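NAD-dependent aldehyde dehydrogenase (Sinorhizobium meliloti, PDB 3U4J) probably oxidises aldehydes with NAD or NADP as the electron acceptor, working as a tetramer that also binds calcium. Local coordinates at residues A[292-297]-A[459-464]; A[428-433]-A[451-456]. One frame throughout, in Å; residues are numbered along the deposited sequence.

Contact 1: A[292-297]-A[459-464]; sequences IAYGVY and VIDGTP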
loop_
_atom_site.group_PDB
_atom_site.type_symbol
_atom_site.label_atom_id
_atom_site.label_comp_id
_atom_site.label_asym_id
_atom_site.label_seq_id
_atom_site.Cartn_x
_atom_site.Cartn_y
_atom_site.Cartn_z
ATOM N N ILE A 292 -19.370 26.508 13.973
ATOM C CA ILE A 292 -20.779 26.409 13.602
ATOM C C ILE A 292 -21.160 27.485 12.569
ATOM O O ILE A 292 -21.774 27.182 11.545
ATOM C CB ILE A 292 -21.744 26.451 14.849
ATOM C CG1 ILE A 292 -21.476 25.292 15.824
ATOM C CG2 ILE A 292 -23.182 26.435 14.393
ATOM C CD1 ILE A 292 -21.565 23.878 15.190
ATOM N N ALA A 293 -20.784 28.732 12.853
ATOM C CA ALA A 293 -20.999 29.846 11.935
ATOM C C ALA A 293 -20.350 29.529 10.570
ATOM O O ALA A 293 -20.990 29.630 9.526
ATOM C CB ALA A 293 -20.402 31.125 12.521
ATOM N N TYR A 294 -19.060 29.185 10.590
ATOM C CA TYR A 294 -18.341 28.819 9.365
ATOM C C TYR A 294 -19.056 27.692 8.612
ATOM O O TYR A 294 -19.240 27.763 7.406
ATOM C CB TYR A 294 -16.924 28.364 9.732
ATOM C CG TYR A 294 -15.994 28.108 8.547
ATOM C CD1 TYR A 294 -16.183 28.749 7.306
ATOM C CD2 TYR A 294 -14.903 27.249 8.681
ATOM C CE1 TYR A 294 -15.316 28.501 6.214
ATOM C CE2 TYR A 294 -14.016 27.014 7.600
ATOM C CZ TYR A 294 -14.230 27.638 6.386
ATOM O OH TYR A 294 -13.342 27.413 5.354
ATOM N N GLY A 295 -19.488 26.665 9.334
ATOM C CA GLY A 295 -20.073 25.474 8.717
ATOM C C GLY A 295 -21.329 25.762 7.931
ATOM O O GLY A 295 -21.564 25.138 6.891
ATOM N N VAL A 296 -22.147 26.692 8.429
ATOM C CA VAL A 296 -23.442 26.970 7.787
ATOM C C VAL A 296 -23.383 28.159 6.819
ATOM O O VAL A 296 -24.101 28.179 5.810
ATOM C CB VAL A 296 -24.618 27.102 8.824
ATOM C CG1 VAL A 296 -24.436 28.300 9.737
ATOM C CG2 VAL A 296 -25.982 27.161 8.100
ATOM N N TYR A 297 -22.505 29.118 7.105
ATOM C CA TYR A 297 -22.397 30.321 6.271
ATOM C C TYR A 297 -21.390 30.253 5.120
ATOM O O TYR A 297 -21.442 31.071 4.193
ATOM C CB TYR A 297 -22.087 31.531 7.145
ATOM C CG TYR A 297 -23.120 31.753 8.231
ATOM C CD1 TYR A 297 -24.473 31.518 7.976
ATOM C CD2 TYR A 297 -22.747 32.200 9.514
ATOM C CE1 TYR A 297 -25.433 31.697 8.971
ATOM C CE2 TYR A 297 -23.720 32.412 10.514
ATOM C CZ TYR A 297 -25.052 32.155 10.214
ATOM O OH TYR A 297 -26.034 32.348 11.150
ATOM N N VAL A 459 -14.170 22.066 10.732
ATOM C CA VAL A 459 -15.243 21.929 9.747
ATOM C C VAL A 459 -14.734 22.533 8.432
ATOM O O VAL A 459 -13.830 23.384 8.440
ATOM C CB VAL A 459 -16.550 22.619 10.233
ATOM C CG1 VAL A 459 -16.367 24.146 10.299
ATOM C CG2 VAL A 459 -17.731 22.271 9.344
ATOM N N ILE A 460 -15.295 22.058 7.326
ATOM C CA ILE A 460 -15.052 22.574 5.956
ATOM C C ILE A 460 -13.639 22.268 5.418
ATOM O O ILE A 460 -13.498 21.690 4.323
ATOM C CB ILE A 460 -15.352 24.102 5.798
ATOM C CG1 ILE A 460 -16.793 24.488 6.194
ATOM C CG2 ILE A 460 -14.994 24.584 4.371
ATOM C CD1 ILE A 460 -17.931 23.786 5.404
ATOM N N ASP A 461 -12.617 22.655 6.172
ATOM C CA ASP A 461 -11.260 22.697 5.646
ATOM C C ASP A 461 -10.600 21.307 5.592
ATOM O O ASP A 461 -10.452 20.627 6.616
ATOM C CB ASP A 461 -10.404 23.684 6.433
ATOM C CG ASP A 461 -10.882 25.125 6.283
ATOM O OD1 ASP A 461 -11.602 25.434 5.319
ATOM O OD2 ASP A 461 -10.543 25.945 7.140
ATOM N N GLY A 462 -10.246 20.888 4.379
ATOM C CA GLY A 462 -9.622 19.600 4.157
ATOM C C GLY A 462 -8.306 19.770 3.414
ATOM O O GLY A 462 -7.834 20.895 3.187
ATOM N N THR A 463 -7.730 18.644 2.998
ATOM C CA THR A 463 -6.418 18.616 2.344
ATOM C C THR A 463 -6.475 17.785 1.057
ATOM O O THR A 463 -7.326 16.906 0.933
ATOM C CB THR A 463 -5.427 17.884 3.250
ATOM O OG1 THR A 463 -5.927 16.563 3.493
ATOM C CG2 THR A 463 -5.262 18.636 4.588
ATOM N N PRO A 464 -5.580 18.046 0.086
ATOM C CA PRO A 464 -5.584 17.152 -1.080
ATOM C C PRO A 464 -5.196 15.715 -0.739
ATOM O O PRO A 464 -5.527 14.789 -1.511
ATOM C CB PRO A 464 -4.516 17.782 -1.999
ATOM C CG PRO A 464 -4.559 19.284 -1.636
ATOM C CD PRO A 464 -4.713 19.230 -0.115
#
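Tyr-294 and Gly-295, near the end of helix 285-297, meet Val-459, Ile-460 and Asp-461 in a helix-to-loop contact within an alpha/beta domain of the aldehyde dehydrogenase fold. The helix is the crossover of a beta-alpha-beta unit between the parallel strands 275-279 and 307-313, and the loop follows strand 453-456 of the same sheet. One aromatic residue can join two such elements by using its face, its edge and its hydroxyl at once. With CG of Tyr-294 anti to the backbone N (chi1 -173°), the ring reaches out from the helix and lies across Ile-460. The CG1 of Ile-460 sits 4.0 Å from the centroid of the Tyr-294 ring and 10° off its normal, a CH-pi contact, while CG2 of Ile-460 is 3.4 Å from the hydroxyl OH. Closer to the helix, CG1 of Val-459 touches CD2 of Tyr-294 at 3.8 Å. The other branch of Val-459, CG2, comes to 4.0 Å from the CA of Gly-295, where any CB would be tight. Asp-461 stands at the ring edge, its carboxylate turned 62° from the ring plane; its OD1 accepts a hydrogen bond from OH of Tyr-294 on the syn side, somewhat out of the carboxylate plane, at 2.6 Å. A phenylalanine in place of Tyr-294 could still cover Ile-460, but the Asp-461 carboxylate would probably be left without this donor and be freer to turn. Trp-504 of a second subunit also stacks on the tyrosine ring. The loop bends at Ile-460 in a classic gamma turn, in which Asp-461 N donates to Val-459 O at 2.7 Å.

Contact 2: A[428-433]-A[451-456]; sequences FGLSAS and AGRCWI
Trp-455 extends its side chain alongside Ser-433, Ala-432 and Ser-431, and can be followed atom by atom. Its CB lies 3.5 Å from OG of Ser-433, a hydroxyl whose hydrogen bond goes to Ser-458 O. CG stands anti to the carbonyl carbon (chi1 -80°), and the second torsion then turns the six-membered part of the indole back along the neighbouring strand. There CE3 of Trp-455 passes 3.8 Å from Ala-432 O, a carbonyl oxygen at the edge of the ring and in its plane, and CZ3 ends 3.9 Å from CB of Ser-431. The polar atom NE1 points elsewhere and donates to Asp-461 O, a single hydrogen bond that would limit rotation of the indole. On a second subunit, His-495 meets the ring with its plane inclined by about 25°, and a strand of that subunit pairs with 453-456 in a parallel ladder that carries the sheet across the interface. All this rests on the beta-alpha-beta unit formed by strand 431-435, helix 439-448 and strand 453-456, a repeating element of alpha/beta folds in which the two strands become parallel neighbours; their short axes here differ by 8°. Ala-432 gives its N to Arg-453 O at 3.1 Å, while its O takes Trp-455 N at 2.9 Å, so that this one residue is bonded to the residues on either side of Cys-454. Where the ladder starts, Arg-453 N donates to Leu-430 O, and in the loop ahead of it Gly-452 N donates to Gly-429 O at a longer 3.2 Å. Ala-432 and Cys-454 share the opposite face of the sheet. Nearer the start of the strands, the side chains of Leu-430 and Arg-453 lie side by side and point the same way, with CD1 of Leu-430 4.0 Å from CD of Arg-453.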
loop_
_atom_site.group_PDB
_atom_site.type_symbol
_atom_site.label_atom_id
_atom_site.label_comp_id
_atom_site.label_asym_id
_atom_site.label_seq_id
_atom_site.Cartn_x
_atom_site.Cartn_y
_atom_site.Cartn_z
ATOM N N PHE A 428 -28.883 10.908 3.848
ATOM C CA PHE A 428 -27.607 11.450 3.369
ATOM C C PHE A 428 -26.454 10.899 4.201
ATOM O O PHE A 428 -26.675 10.261 5.234
ATOM C CB PHE A 428 -27.575 12.967 3.503
ATOM C CG PHE A 428 -28.551 13.699 2.605
ATOM C CD1 PHE A 428 -28.362 13.740 1.217
ATOM C CD2 PHE A 428 -29.620 14.403 3.157
ATOM C CE1 PHE A 428 -29.242 14.465 0.391
ATOM C CE2 PHE A 428 -30.522 15.113 2.339
ATOM C CZ PHE A 428 -30.327 15.142 0.953
ATOM N N GLY A 429 -25.228 11.195 3.781
ATOM C CA GLY A 429 -24.062 10.648 4.473
ATOM C C GLY A 429 -22.779 11.266 3.970
ATOM O O GLY A 429 -21.760 10.567 3.822
ATOM N N LEU A 430 -22.801 12.568 3.720
ATOM C CA LEU A 430 -21.624 13.191 3.118
ATOM C C LEU A 430 -20.609 13.623 4.172
ATOM O O LEU A 430 -19.455 13.182 4.141
ATOM C CB LEU A 430 -21.982 14.368 2.191
ATOM C CG LEU A 430 -20.789 14.894 1.369
ATOM C CD1 LEU A 430 -20.074 13.774 0.581
ATOM C CD2 LEU A 430 -21.216 16.023 0.393
ATOM N N SER A 431 -21.029 14.491 5.092
ATOM C CA SER A 431 -20.096 15.026 6.059
ATOM C C SER A 431 -20.642 15.056 7.492
ATOM O O SER A 431 -21.844 14.907 7.713
ATOM C CB SER A 431 -19.683 16.437 5.634
ATOM O OG SER A 431 -20.721 17.366 5.893
ATOM N N ALA A 432 -19.753 15.294 8.458
ATOM C CA ALA A 432 -20.149 15.450 9.863
ATOM C C ALA A 432 -18.955 15.977 10.626
ATOM O O ALA A 432 -17.819 15.670 10.279
ATOM C CB ALA A 432 -20.590 14.097 10.453
ATOM N N SER A 433 -19.214 16.791 11.648
ATOM C CA SER A 433 -18.183 17.226 12.565
ATOM C C SER A 433 -18.582 16.886 13.990
ATOM O O SER A 433 -19.751 17.005 14.339
ATOM C CB SER A 433 -18.032 18.741 12.530
ATOM O OG SER A 433 -17.442 19.169 11.328
ATOM N N ALA A 451 -20.848 8.788 7.619
ATOM C CA ALA A 451 -20.548 9.870 6.686
ATOM C C ALA A 451 -19.090 9.731 6.250
ATOM O O ALA A 451 -18.255 9.294 7.037
ATOM C CB ALA A 451 -20.767 11.220 7.334
ATOM N N GLY A 452 -18.804 10.069 4.995
ATOM C CA GLY A 452 -17.462 9.857 4.402
ATOM C C GLY A 452 -16.438 10.929 4.670
ATOM O O GLY A 452 -15.236 10.654 4.643
ATOM N N ARG A 453 -16.894 12.157 4.925
ATOM C CA ARG A 453 -15.997 13.292 5.127
ATOM C C ARG A 453 -16.260 13.777 6.546
ATOM O O ARG A 453 -17.312 14.384 6.815
ATOM C CB ARG A 453 -16.274 14.416 4.104
ATOM C CG ARG A 453 -16.103 13.981 2.643
ATOM C CD ARG A 453 -16.489 15.079 1.655
ATOM N NE ARG A 453 -15.511 16.196 1.623
ATOM C CZ ARG A 453 -15.488 17.131 0.666
ATOM N NH1 ARG A 453 -16.332 17.042 -0.358
ATOM N NH2 ARG A 453 -14.596 18.124 0.689
ATOM N N CYS A 454 -15.340 13.459 7.460
ATOM C CA CYS A 454 -15.571 13.727 8.869
ATOM C C CYS A 454 -14.527 14.664 9.401
ATOM O O CYS A 454 -13.411 14.713 8.867
ATOM C CB CYS A 454 -15.540 12.401 9.640
ATOM S SG CYS A 454 -17.034 11.443 9.395
ATOM N N TRP A 455 -14.897 15.417 10.443
ATOM C CA TRP A 455 -13.989 16.352 11.072
ATOM C C TRP A 455 -14.164 16.238 12.593
ATOM O O TRP A 455 -15.286 16.021 13.076
ATOM C CB TRP A 455 -14.317 17.795 10.708
ATOM C CG TRP A 455 -13.842 18.267 9.423
ATOM C CD1 TRP A 455 -12.733 19.019 9.197
ATOM C CD2 TRP A 455 -14.461 18.053 8.153
ATOM N NE1 TRP A 455 -12.620 19.305 7.848
ATOM C CE2 TRP A 455 -13.672 18.721 7.187
ATOM C CE3 TRP A 455 -15.608 17.361 7.732
ATOM C CZ2 TRP A 455 -13.982 18.702 5.813
ATOM C CZ3 TRP A 455 -15.926 17.364 6.368
ATOM C CH2 TRP A 455 -15.111 18.030 5.431
ATOM N N ILE A 456 -13.061 16.375 13.322
ATOM C CA ILE A 456 -13.139 16.551 14.774
ATOM C C ILE A 456 -12.618 17.945 15.106
ATOM O O ILE A 456 -11.526 18.310 14.656
ATOM C CB ILE A 456 -12.348 15.433 15.570
ATOM C CG1 ILE A 456 -13.103 14.105 15.491
ATOM C CG2 ILE A 456 -12.190 15.843 17.077
ATOM C CD1 ILE A 456 -12.363 12.910 16.058
#

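Read from the N terminus, the chain passes helix 285-297 first and so opens the long loop of contact 1. Far along it reaches 428-433, crosses helix 439-448 and returns at 451-456, where contact 2 closes a short loop of 17 intervening residues. Only then does 459-464 come back to the helix and close contact 1 around 161 residues, with contact 2 nested inside. The two centres lie 11 Å apart, and they touch: Val-459 CG2 is 3.7 Å from Ser-433 OG, and Ile-460 O is 3.4 Å from Trp-455 CZ2. Together they tie a crossover helix, the parallel strand pair at this chain's edge of the sheet and the loop that follows, beside the second subunit.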